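Local coordinates for prophage MuSo2, 43 kDa tail protein (Shewanella oneidensis, PDB 3CDD) that probably forms, as a trimer, part of the baseplate of a Mu-like phage tail, at residues A[117-122]-A[161-166]; A[121-126]-A[176-181]; A[147-152]-A[156-161]; A[169-174]-A[299-304]. One frame throughout, in Å; residues are numbered along the deposited sequence.

Contact 1 of 4, residues A[117-122]-A[161-166]; sequences QTLTQI and RLAKQR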
loop_
_atom_site.group_PDB
_atom_site.type_symbol
_atom_site.label_atom_id
_atom_site.label_comp_id
_atom_site.label_asym_id
_atom_site.label_seq_id
_atom_site.Cartn_x
_atom_site.Cartn_y
_atom_site.Cartn_z
ATOM N N GLN A 117 13.342 23.537 31.035
ATOM C CA GLN A 117 13.257 24.309 29.809
ATOM C C GLN A 117 11.830 24.323 29.304
ATOM O O GLN A 117 11.116 23.317 29.390
ATOM C CB GLN A 117 14.158 23.687 28.733
ATOM C CG GLN A 117 15.639 23.593 29.103
ATOM C CD GLN A 117 16.268 24.957 29.299
ATOM O OE1 GLN A 117 16.355 25.746 28.359
ATOM N NE2 GLN A 117 16.699 25.251 30.523
ATOM N N THR A 118 11.415 25.467 28.772
ATOM C CA THR A 118 10.167 25.531 28.028
ATOM C C THR A 118 10.315 24.868 26.651
ATOM O O THR A 118 11.434 24.568 26.195
ATOM C CB THR A 118 9.677 26.987 27.839
ATOM O OG1 THR A 118 10.630 27.718 27.056
ATOM C CG2 THR A 118 9.479 27.669 29.194
ATOM N N LEU A 119 9.170 24.630 26.006
ATOM C CA LEU A 119 9.124 24.163 24.637
ATOM C C LEU A 119 9.937 25.070 23.721
ATOM O O LEU A 119 10.635 24.588 22.812
ATOM C CB LEU A 119 7.664 24.099 24.155
ATOM C CG LEU A 119 7.364 23.722 22.691
ATOM C CD1 LEU A 119 7.900 22.331 22.352
ATOM C CD2 LEU A 119 5.870 23.837 22.372
ATOM N N THR A 120 9.835 26.376 23.943
ATOM C CA THR A 120 10.520 27.350 23.101
ATOM C C THR A 120 12.039 27.284 23.281
ATOM O O THR A 120 12.781 27.330 22.298
ATOM C CB THR A 120 9.983 28.809 23.303
ATOM O OG1 THR A 120 8.595 28.857 22.961
ATOM C CG2 THR A 120 10.749 29.829 22.415
ATOM N N GLN A 121 12.504 27.166 24.520
ATOM C CA GLN A 121 13.936 27.004 24.737
ATOM C C GLN A 121 14.459 25.713 24.100
ATOM O O GLN A 121 15.521 25.707 23.463
ATOM C CB GLN A 121 14.295 27.064 26.224
ATOM C CG GLN A 121 14.137 28.442 26.843
ATOM C CD GLN A 121 14.076 28.377 28.348
ATOM O OE1 GLN A 121 13.364 27.544 28.915
ATOM N NE2 GLN A 121 14.832 29.250 29.010
ATOM N N ILE A 122 13.719 24.622 24.252
ATOM C CA ILE A 122 14.156 23.367 23.643
ATOM C C ILE A 122 14.212 23.510 22.103
ATOM O O ILE A 122 15.207 23.156 21.475
ATOM C CB ILE A 122 13.319 22.144 24.132
ATOM C CG1 ILE A 122 13.661 21.848 25.598
ATOM C CG2 ILE A 122 13.569 20.918 23.243
ATOM C CD1 ILE A 122 12.597 21.094 26.356
ATOM N N ARG A 161 5.979 15.869 20.503
ATOM C CA ARG A 161 5.513 15.286 21.771
ATOM C C ARG A 161 5.413 16.315 22.917
ATOM O O ARG A 161 4.427 16.343 23.657
ATOM C CB ARG A 161 6.268 14.012 22.177
ATOM C CG ARG A 161 7.786 14.092 22.342
ATOM C CD ARG A 161 8.269 12.775 22.987
ATOM N NE ARG A 161 9.719 12.639 23.166
ATOM C CZ ARG A 161 10.373 12.919 24.295
ATOM N NH1 ARG A 161 9.718 13.384 25.359
ATOM N NH2 ARG A 161 11.690 12.732 24.370
ATOM N N LEU A 162 6.400 17.188 23.023
ATOM C CA LEU A 162 6.329 18.310 23.963
ATOM C C LEU A 162 5.113 19.214 23.689
ATOM O O LEU A 162 4.370 19.561 24.618
ATOM C CB LEU A 162 7.631 19.125 23.917
ATOM C CG LEU A 162 8.949 18.404 24.260
ATOM C CD1 LEU A 162 10.124 19.378 24.140
ATOM C CD2 LEU A 162 8.942 17.773 25.640
ATOM N N ALA A 163 4.929 19.589 22.417
ATOM C CA ALA A 163 3.806 20.423 21.984
ATOM C C ALA A 163 2.469 19.868 22.484
ATOM O O ALA A 163 1.577 20.617 22.898
ATOM C CB ALA A 163 3.790 20.543 20.456
ATOM N N LYS A 164 2.355 18.545 22.447
ATOM C CA LYS A 164 1.116 17.854 22.751
ATOM C C LYS A 164 0.804 17.950 24.253
ATOM O O LYS A 164 -0.352 17.927 24.660
ATOM C CB LYS A 164 1.254 16.394 22.319
ATOM C CG LYS A 164 0.034 15.800 21.681
ATOM C CD LYS A 164 0.208 14.287 21.476
ATOM C CE LYS A 164 -0.911 13.504 22.195
ATOM N NZ LYS A 164 -0.954 12.049 21.830
ATOM N N GLN A 165 1.847 18.051 25.070
ATOM C CA GLN A 165 1.709 18.204 26.517
ATOM C C GLN A 165 1.481 19.664 26.928
ATOM O O GLN A 165 1.348 19.955 28.115
ATOM C CB GLN A 165 2.957 17.651 27.235
ATOM C CG GLN A 165 3.222 16.167 27.018
ATOM C CD GLN A 165 4.600 15.733 27.487
ATOM O OE1 GLN A 165 5.454 15.359 26.683
ATOM N NE2 GLN A 165 4.823 15.783 28.789
ATOM N N ARG A 166 1.466 20.575 25.952
ATOM C CA ARG A 166 1.230 22.004 26.204
ATOM C C ARG A 166 0.047 22.560 25.416
ATOM O O ARG A 166 -0.223 23.766 25.456
ATOM C CB ARG A 166 2.495 22.832 25.923
ATOM C CG ARG A 166 3.622 22.696 26.977
ATOM C CD ARG A 166 3.155 23.004 28.404
ATOM N NE ARG A 166 4.198 22.745 29.410
ATOM C CZ ARG A 166 4.305 21.634 30.143
ATOM N NH1 ARG A 166 3.435 20.641 30.003
ATOM N NH2 ARG A 166 5.291 21.519 31.028
#
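Helix-to-helix packing inside the gp44-like second domain joins L119 and I122, on helix 119-127, to L162 and A163, near the end of helix 155-164. The CA atoms of L119 and L162 lie 6.5 Å apart, the nearest such pair between the segments, and all four residues are buried. L119 holds CG anti to the backbone N (chi1 176°), which carries both methyls to the second helix: its CD1 settles 3.6 Å from L162 CB, while its CD2 comes within 4.0 Å of A163 CA. The side chains of L119 and L162 run alongside each other in opposite directions. I122 instead meets L162 at about a right angle, with I122 CD1 3.7 Å from L162 CD1 and I122 CG2 touching that same methyl. L159 adds to this core by packing on both L119 and I122, and I180 of strand 178-181 also meets L119. The beginning of helix 119-127 is fixed by a capping box. T118 OG1 accepts from Q121 N at 3.2 Å; in return T118 N donates to Q121 OE1 at 2.9 Å, nearly straight at 164° and lying in the plane of the side-chain carbonyl.

Contact 2 of 4, residues A[121-126]-A[176-181]; sequences QIADIV and GNLVIT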
loop_
_atom_site.group_PDB
_atom_site.type_symbol
_atom_site.label_atom_id
_atom_site.label_comp_id
_atom_site.label_asym_id
_atom_site.label_seq_id
_atom_site.Cartn_x
_atom_site.Cartn_y
_atom_site.Cartn_z
ATOM N N GLN A 121 12.504 27.166 24.520
ATOM C CA GLN A 121 13.936 27.004 24.737
ATOM C C GLN A 121 14.459 25.713 24.100
ATOM O O GLN A 121 15.521 25.707 23.463
ATOM C CB GLN A 121 14.295 27.064 26.224
ATOM C CG GLN A 121 14.137 28.442 26.843
ATOM C CD GLN A 121 14.076 28.377 28.348
ATOM O OE1 GLN A 121 13.364 27.544 28.915
ATOM N NE2 GLN A 121 14.832 29.250 29.010
ATOM N N ILE A 122 13.719 24.622 24.252
ATOM C CA ILE A 122 14.156 23.367 23.643
ATOM C C ILE A 122 14.212 23.510 22.103
ATOM O O ILE A 122 15.207 23.156 21.475
ATOM C CB ILE A 122 13.319 22.144 24.132
ATOM C CG1 ILE A 122 13.661 21.848 25.598
ATOM C CG2 ILE A 122 13.569 20.918 23.243
ATOM C CD1 ILE A 122 12.597 21.094 26.356
ATOM N N ALA A 123 13.158 24.070 21.516
ATOM C CA ALA A 123 13.067 24.222 20.057
ATOM C C ALA A 123 14.201 25.093 19.523
ATOM O O ALA A 123 14.769 24.770 18.483
ATOM C CB ALA A 123 11.693 24.765 19.638
ATOM N N ASP A 124 14.541 26.177 20.239
ATOM C CA ASP A 124 15.711 27.011 19.904
ATOM C C ASP A 124 16.995 26.174 19.822
ATOM O O ASP A 124 17.790 26.324 18.878
ATOM C CB ASP A 124 15.911 28.155 20.928
ATOM C CG ASP A 124 14.886 29.299 20.780
ATOM O OD1 ASP A 124 14.158 29.362 19.772
ATOM O OD2 ASP A 124 14.816 30.159 21.684
ATOM N N ILE A 125 17.183 25.287 20.805
ATOM C CA ILE A 125 18.356 24.400 20.864
ATOM C C ILE A 125 18.456 23.421 19.686
ATOM O O ILE A 125 19.442 23.438 18.946
ATOM C CB ILE A 125 18.446 23.613 22.212
ATOM C CG1 ILE A 125 18.754 24.572 23.375
ATOM C CG2 ILE A 125 19.551 22.535 22.123
ATOM C CD1 ILE A 125 18.440 24.035 24.769
ATOM N N VAL A 126 17.434 22.579 19.504
ATOM C CA VAL A 126 17.500 21.530 18.475
ATOM C C VAL A 126 17.466 22.051 17.028
ATOM O O VAL A 126 17.924 21.364 16.128
ATOM C CB VAL A 126 16.454 20.394 18.706
ATOM C CG1 VAL A 126 16.659 19.751 20.115
ATOM C CG2 VAL A 126 15.016 20.912 18.520
ATOM N N GLY A 176 10.164 29.077 5.884
ATOM C CA GLY A 176 10.703 27.804 6.359
ATOM C C GLY A 176 11.204 27.877 7.787
ATOM O O GLY A 176 12.067 27.081 8.194
ATOM N N ASN A 177 10.690 28.853 8.535
ATOM C CA ASN A 177 10.951 28.947 9.976
ATOM C C ASN A 177 10.009 27.994 10.667
ATOM O O ASN A 177 8.902 27.831 10.205
ATOM C CB ASN A 177 10.644 30.354 10.493
ATOM C CG ASN A 177 11.540 31.431 9.883
ATOM O OD1 ASN A 177 12.754 31.243 9.729
ATOM N ND2 ASN A 177 10.943 32.591 9.576
ATOM N N LEU A 178 10.421 27.403 11.786
ATOM C CA LEU A 178 9.497 26.666 12.670
ATOM C C LEU A 178 8.539 27.606 13.422
ATOM O O LEU A 178 8.981 28.569 14.061
ATOM C CB LEU A 178 10.274 25.817 13.673
ATOM C CG LEU A 178 9.425 24.926 14.584
ATOM C CD1 LEU A 178 8.789 23.791 13.783
ATOM C CD2 LEU A 178 10.246 24.378 15.726
ATOM N N VAL A 179 7.239 27.325 13.332
ATOM C CA VAL A 179 6.208 28.125 14.006
ATOM C C VAL A 179 5.511 27.345 15.123
ATOM O O VAL A 179 4.976 26.249 14.908
ATOM C CB VAL A 179 5.131 28.696 13.034
ATOM C CG1 VAL A 179 4.083 29.512 13.815
ATOM C CG2 VAL A 179 5.758 29.555 11.965
ATOM N N ILE A 180 5.522 27.936 16.319
ATOM C CA ILE A 180 4.770 27.423 17.450
ATOM C C ILE A 180 3.521 28.275 17.686
ATOM O O ILE A 180 3.596 29.469 18.030
ATOM C CB ILE A 180 5.617 27.347 18.728
ATOM C CG1 ILE A 180 6.900 26.542 18.474
ATOM C CG2 ILE A 180 4.782 26.757 19.872
ATOM C CD1 ILE A 180 7.934 26.622 19.615
ATOM N N THR A 181 2.370 27.649 17.496
ATOM C CA THR A 181 1.119 28.384 17.551
ATOM C C THR A 181 -0.053 27.555 18.092
ATOM O O THR A 181 0.130 26.459 18.629
ATOM C CB THR A 181 0.823 29.003 16.160
ATOM O OG1 THR A 181 -0.271 29.918 16.262
ATOM C CG2 THR A 181 0.536 27.918 15.095
#
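No ring, amide or charged flat group enters the meeting of A123 with L178 and I180, so there are neither faces nor edges to assign; methyls alone make the contact. A123 CB points from helix 119-127 toward strand 178-181 and sits 4.2 Å from L178 CD2 and an equal 4.2 Å from I180 CD1. L178 CD2 and I180 CD1 are themselves 5.0 Å apart, and the alanine methyl rests against both. Two torsions bring them there: L178 has CG anti to the backbone N (chi1 -176°), whereas I180 turns CG1 anti to its carbonyl carbon (chi1 -54°). The spacing of L178 and I180 is the alternation of a beta strand, by which both side chains face the helix while V179 between them stays clear of it. The backbones keep their distance, A123 CA to L178 CA being 8.6 Å, and side chains bridge the interval. L159 of helix 155-164 packs on A123 and L178, and V134 of the neighbouring parallel strand touches A123 and I180. This is therefore helix-on-sheet packing in the gp44-like second domain. Its chemistry is wholly apolar, and the separations are at the long end of methyl contact: the interface implies burial of apolar surface without directional bonding, over a small pairwise area to which L159 and V134 add further apolar contacts.

Contact 3 of 4, residues A[147-152]-A[156-161]; sequences IQIEQG and HELLAR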
loop_
_atom_site.group_PDB
_atom_site.type_symbol
_atom_site.label_atom_id
_atom_site.label_comp_id
_atom_site.label_asym_id
_atom_site.label_seq_id
_atom_site.Cartn_x
_atom_site.Cartn_y
_atom_site.Cartn_z
ATOM N N ILE A 147 13.426 16.345 30.448
ATOM C CA ILE A 147 13.091 15.715 29.167
ATOM C C ILE A 147 14.322 14.980 28.652
ATOM O O ILE A 147 15.376 15.578 28.475
ATOM C CB ILE A 147 12.664 16.779 28.101
ATOM C CG1 ILE A 147 11.410 17.544 28.543
ATOM C CG2 ILE A 147 12.520 16.166 26.674
ATOM C CD1 ILE A 147 10.164 16.698 28.693
ATOM N N GLN A 148 14.186 13.684 28.425
ATOM C CA GLN A 148 15.263 12.922 27.823
ATOM C C GLN A 148 15.021 12.595 26.350
ATOM O O GLN A 148 13.945 12.123 25.970
ATOM C CB GLN A 148 15.517 11.651 28.615
ATOM C CG GLN A 148 16.724 11.769 29.504
ATOM C CD GLN A 148 16.667 10.832 30.685
ATOM O OE1 GLN A 148 15.633 10.703 31.346
ATOM N NE2 GLN A 148 17.782 10.181 30.969
ATOM N N ILE A 149 16.033 12.861 25.527
ATOM C CA ILE A 149 15.986 12.493 24.119
ATOM C C ILE A 149 15.912 10.978 23.994
ATOM O O ILE A 149 16.799 10.276 24.463
ATOM C CB ILE A 149 17.239 12.977 23.345
ATOM C CG1 ILE A 149 17.626 14.418 23.715
ATOM C CG2 ILE A 149 17.055 12.756 21.831
ATOM C CD1 ILE A 149 16.508 15.417 23.612
ATOM N N GLU A 150 14.850 10.477 23.365
ATOM C CA GLU A 150 14.759 9.057 23.044
ATOM C C GLU A 150 15.813 8.720 21.984
ATOM O O GLU A 150 16.308 9.610 21.284
ATOM C CB GLU A 150 13.346 8.690 22.585
ATOM C CG GLU A 150 12.345 8.576 23.737
ATOM C CD GLU A 150 10.916 8.937 23.335
ATOM O OE1 GLU A 150 10.432 8.419 22.300
ATOM O OE2 GLU A 150 10.268 9.730 24.063
ATOM N N GLN A 151 16.173 7.445 21.886
ATOM C CA GLN A 151 17.231 7.014 20.976
ATOM C C GLN A 151 16.853 7.333 19.537
ATOM O O GLN A 151 15.861 6.799 19.022
ATOM C CB GLN A 151 17.468 5.503 21.082
ATOM C CG GLN A 151 18.191 5.006 22.316
ATOM C CD GLN A 151 18.493 3.503 22.240
ATOM O OE1 GLN A 151 18.314 2.868 21.190
ATOM N NE2 GLN A 151 18.950 2.935 23.350
ATOM N N GLY A 152 17.648 8.188 18.891
ATOM C CA GLY A 152 17.480 8.475 17.460
ATOM C C GLY A 152 16.295 9.378 17.154
ATOM O O GLY A 152 15.932 9.578 15.989
ATOM N N HIS A 156 11.826 17.172 15.131
ATOM C CA HIS A 156 10.354 17.204 15.015
ATOM C C HIS A 156 9.599 16.268 15.969
ATOM O O HIS A 156 8.619 16.685 16.597
ATOM C CB HIS A 156 9.860 16.975 13.580
ATOM C CG HIS A 156 8.373 17.070 13.454
ATOM N ND1 HIS A 156 7.580 15.979 13.181
ATOM C CD2 HIS A 156 7.533 18.121 13.610
ATOM C CE1 HIS A 156 6.313 16.361 13.146
ATOM N NE2 HIS A 156 6.260 17.657 13.400
ATOM N N GLU A 157 10.020 15.012 16.076
ATOM C CA GLU A 157 9.364 14.084 16.998
ATOM C C GLU A 157 9.436 14.539 18.452
ATOM O O GLU A 157 8.466 14.361 19.211
ATOM C CB GLU A 157 9.978 12.692 16.917
ATOM C CG GLU A 157 9.653 11.942 15.680
ATOM C CD GLU A 157 10.509 10.680 15.535
ATOM O OE1 GLU A 157 11.673 10.657 16.015
ATOM O OE2 GLU A 157 9.996 9.703 14.941
ATOM N N LEU A 158 10.572 15.107 18.852
ATOM C CA LEU A 158 10.695 15.633 20.208
ATOM C C LEU A 158 9.783 16.831 20.429
ATOM O O LEU A 158 9.038 16.883 21.409
ATOM C CB LEU A 158 12.131 16.022 20.537
ATOM C CG LEU A 158 12.300 16.813 21.832
ATOM C CD1 LEU A 158 12.005 15.914 23.024
ATOM C CD2 LEU A 158 13.702 17.417 21.933
ATOM N N LEU A 159 9.837 17.788 19.513
ATOM C CA LEU A 159 9.060 19.012 19.655
ATOM C C LEU A 159 7.578 18.720 19.601
ATOM O O LEU A 159 6.801 19.331 20.336
ATOM C CB LEU A 159 9.487 20.060 18.618
ATOM C CG LEU A 159 10.950 20.513 18.821
ATOM C CD1 LEU A 159 11.468 21.451 17.710
ATOM C CD2 LEU A 159 11.157 21.143 20.221
ATOM N N ALA A 160 7.185 17.767 18.757
ATOM C CA ALA A 160 5.779 17.419 18.602
ATOM C C ALA A 160 5.224 16.772 19.880
ATOM O O ALA A 160 4.128 17.124 20.314
ATOM C CB ALA A 160 5.559 16.517 17.359
ATOM N N ARG A 161 5.979 15.869 20.503
ATOM C CA ARG A 161 5.513 15.286 21.771
ATOM C C ARG A 161 5.413 16.315 22.917
ATOM O O ARG A 161 4.427 16.343 23.657
ATOM C CB ARG A 161 6.268 14.012 22.177
ATOM C CG ARG A 161 7.786 14.092 22.342
ATOM C CD ARG A 161 8.269 12.775 22.987
ATOM N NE ARG A 161 9.719 12.639 23.166
ATOM C CZ ARG A 161 10.373 12.919 24.295
ATOM N NH1 ARG A 161 9.718 13.384 25.359
ATOM N NH2 ARG A 161 11.690 12.732 24.370
HETATM O O HOH W 1 11.409 12.164 28.131
#
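The chain leaves strand 144-148 and doubles back into helix 155-164, bringing I149 CA and L158 CA to 7.3 Å, the closest CA pair of the two segments. L158 spreads its two methyls between two isoleucines: L158 CD1 lies 3.7 Å from I147 CG2, and L158 CD2 lies 3.8 Å from I149 CD1, the latter side chains meeting at about a right angle. R161 supplies the polar half. Its CG takes the crowded position between backbone N and carbonyl carbon (chi1 58°), and the chain, extended as far as NE, carries the guanidinium across to Q148 O and under E150. The guanidinium is layered: E150 OE2 stands 2.9 Å above one face, off centre, and L158 CD1 backs the opposite face. At the edge, R161 NH2 gives Q148 O a short but bent, weak hydrogen bond (2.8 Å, 129°). Water 1 accepts from Q148 N at 3.2 Å and, weakly, from R161 NH1. E153 OE2 is the stronger partner of NE; the salt bridge from E150 OE2 to R161 NE, 3.1 Å, adds charge from above the plane, with no N-H aimed at it. The attraction to E150 is thus electrostatic, and two acidic residues probably stabilise the arginine's positive charge beside the strand-to-helix loop.

Contact 4 of 4, residues A[169-174]-A[299-304]; sequences LLTSDT and WNINTL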
loop_
_atom_site.group_PDB
_atom_site.type_symbol
_atom_site.label_atom_id
_atom_site.label_comp_id
_atom_site.label_asym_id
_atom_site.label_seq_id
_atom_site.Cartn_x
_atom_site.Cartn_y
_atom_site.Cartn_z
ATOM N N LEU A 169 0.445 23.777 18.706
ATOM C CA LEU A 169 0.718 23.179 17.400
ATOM C C LEU A 169 2.062 23.628 16.848
ATOM O O LEU A 169 2.466 24.773 17.059
ATOM C CB LEU A 169 -0.354 23.612 16.393
ATOM C CG LEU A 169 -1.836 23.474 16.715
ATOM C CD1 LEU A 169 -2.639 24.053 15.553
ATOM C CD2 LEU A 169 -2.176 22.011 16.943
ATOM N N LEU A 170 2.721 22.734 16.108
ATOM C CA LEU A 170 3.930 23.062 15.339
ATOM C C LEU A 170 3.608 23.181 13.851
ATOM O O LEU A 170 2.909 22.341 13.294
ATOM C CB LEU A 170 5.004 21.999 15.525
ATOM C CG LEU A 170 5.292 21.499 16.947
ATOM C CD1 LEU A 170 6.330 20.422 16.824
ATOM C CD2 LEU A 170 5.791 22.636 17.879
ATOM N N THR A 171 4.067 24.255 13.218
ATOM C CA THR A 171 3.935 24.374 11.751
ATOM C C THR A 171 5.165 25.115 11.187
ATOM O O THR A 171 6.211 25.156 11.830
ATOM C CB THR A 171 2.531 24.960 11.333
ATOM O OG1 THR A 171 2.407 25.018 9.904
ATOM C CG2 THR A 171 2.307 26.322 11.917
ATOM N N SER A 172 5.067 25.666 9.988
ATOM C CA SER A 172 6.166 26.451 9.460
ATOM C C SER A 172 5.579 27.667 8.747
ATOM O O SER A 172 4.369 27.717 8.494
ATOM C CB SER A 172 7.055 25.601 8.539
ATOM O OG SER A 172 6.344 25.108 7.411
ATOM N N ASP A 173 6.409 28.646 8.424
ATOM C CA ASP A 173 5.909 29.809 7.687
ATOM C C ASP A 173 6.468 29.774 6.275
ATOM O O ASP A 173 7.181 28.833 5.934
ATOM C CB ASP A 173 6.229 31.111 8.439
ATOM C CG ASP A 173 7.729 31.350 8.609
ATOM O OD1 ASP A 173 8.543 30.761 7.852
ATOM O OD2 ASP A 173 8.096 32.150 9.493
ATOM N N THR A 174 6.163 30.775 5.446
ATOM C CA THR A 174 6.628 30.763 4.057
ATOM C C THR A 174 8.155 30.836 3.943
ATOM O O THR A 174 8.717 30.520 2.896
ATOM C CB THR A 174 6.000 31.873 3.189
ATOM O OG1 THR A 174 6.440 33.159 3.653
ATOM C CG2 THR A 174 4.478 31.782 3.197
ATOM N N TRP A 299 -3.707 32.986 -0.005
ATOM C CA TRP A 299 -4.429 32.110 0.918
ATOM C C TRP A 299 -3.439 31.556 1.924
ATOM O O TRP A 299 -2.337 31.174 1.547
ATOM C CB TRP A 299 -5.057 30.927 0.179
ATOM C CG TRP A 299 -6.217 31.322 -0.663
ATOM C CD1 TRP A 299 -6.227 31.515 -2.026
ATOM C CD2 TRP A 299 -7.552 31.556 -0.211
ATOM N NE1 TRP A 299 -7.495 31.826 -2.440
ATOM C CE2 TRP A 299 -8.327 31.868 -1.349
ATOM C CE3 TRP A 299 -8.180 31.505 1.051
ATOM C CZ2 TRP A 299 -9.693 32.175 -1.260
ATOM C CZ3 TRP A 299 -9.529 31.810 1.139
ATOM C CH2 TRP A 299 -10.279 32.121 -0.011
ATOM N N ASN A 300 -3.849 31.468 3.191
ATOM C CA ASN A 300 -2.905 31.187 4.282
ATOM C C ASN A 300 -3.475 30.147 5.221
ATOM O O ASN A 300 -4.644 30.201 5.525
ATOM C CB ASN A 300 -2.605 32.485 5.039
ATOM C CG ASN A 300 -1.404 32.376 5.977
ATOM O OD1 ASN A 300 -0.657 31.380 5.981
ATOM N ND2 ASN A 300 -1.209 33.409 6.769
ATOM N N ILE A 301 -2.651 29.187 5.653
ATOM C CA ILE A 301 -3.094 28.173 6.608
ATOM C C ILE A 301 -3.335 28.828 7.961
ATOM O O ILE A 301 -2.817 29.902 8.235
ATOM C CB ILE A 301 -2.089 26.983 6.798
ATOM C CG1 ILE A 301 -0.678 27.485 7.167
ATOM C CG2 ILE A 301 -2.093 26.042 5.567
ATOM C CD1 ILE A 301 0.360 26.342 7.372
ATOM N N ASN A 302 -4.119 28.162 8.805
ATOM C CA ASN A 302 -4.412 28.655 10.157
ATOM C C ASN A 302 -5.020 30.047 10.121
ATOM O O ASN A 302 -4.617 30.945 10.872
ATOM C CB ASN A 302 -3.167 28.611 11.046
ATOM C CG ASN A 302 -3.508 28.571 12.517
ATOM O OD1 ASN A 302 -4.634 28.207 12.890
ATOM N ND2 ASN A 302 -2.542 28.950 13.375
ATOM N N THR A 303 -5.970 30.226 9.212
ATOM C CA THR A 303 -6.838 31.389 9.228
ATOM C C THR A 303 -8.271 30.907 9.122
ATOM O O THR A 303 -8.530 29.794 8.622
ATOM C CB THR A 303 -6.528 32.423 8.105
ATOM O OG1 THR A 303 -6.482 31.776 6.833
ATOM C CG2 THR A 303 -5.195 33.172 8.362
ATOM N N LEU A 304 -9.195 31.730 9.611
ATOM C CA LEU A 304 -10.599 31.360 9.665
ATOM C C LEU A 304 -11.351 31.928 8.457
ATOM O O LEU A 304 -11.138 33.093 8.053
ATOM C CB LEU A 304 -11.239 31.865 10.981
ATOM C CG LEU A 304 -10.847 31.263 12.344
ATOM C CD1 LEU A 304 -11.534 32.025 13.456
ATOM C CD2 LEU A 304 -11.198 29.785 12.444
#
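T303 OG1 donates to N300 O at 2.8 Å, approaching 33° out of the carbonyl plane, and this bond ties together the bend that presents I301 to T171. Within the bend N302 adopts a left-handed backbone conformation. I301 is the residue that crosses to strand 169-172: its CG1 sits between the backbone N and the carbonyl carbon (chi1 54°), and the extended tip brings CD1 to 3.5 Å from T171 OG1. The threonine meets it with OG1 anti to its own N, the two side chains sliding past each other in opposite directions. The methyl rests on T171 OG1, with S172 O a looser neighbour of I301 CD1 at 4.4 Å. This is a contact of a methyl with a hydroxyl oxygen, and the polar anchoring comes from around it. R26 reaches both sides, with NH2 bonded to N300 OD1 and NH1 weakly to S172 O, while N302 is fixed at both ends of its amide by S184 N and R182 O. The CB of S172 points away from the loop, and its OG bonds to D97 OD2. On the strand side, T171 pairs through its backbone with V179, and 169-172 is an outermost strand of its three-stranded sheet within this chain. The loop comes just before strand 304-309. The arrangement is that of an interdomain seam, in which an isoleucine of a loop in the GpP fourth domain packs on the edge strand of the gp44-like second domain, both families belonging to the phage barrel clan.

Overall arrangement
Contacts 1 and 2 and the L158 side of contact 3 share one apolar interior within the gp44-like second domain. Helix 119-127 serves contacts 1 and 2, whose centres are about 10 Å apart; helix 155-164 serves contacts 1 and 3, also about 10 Å apart. The core is continuous between them, with L162 CD2 3.5 Å from I147 CD1 and I122 CG2 3.7 Å from L158 CD2. Along the chain, contact 3 is nested within the loops closed by contacts 1 and 2. Contact 4 lies about 23 Å from contact 3 between centres, but about 15 Å from contact 2, which it joins through their shared sheet: T181 O to L169 N is 2.7 Å. L170, packed on A160 and A163, links its strand back to helix 155-164.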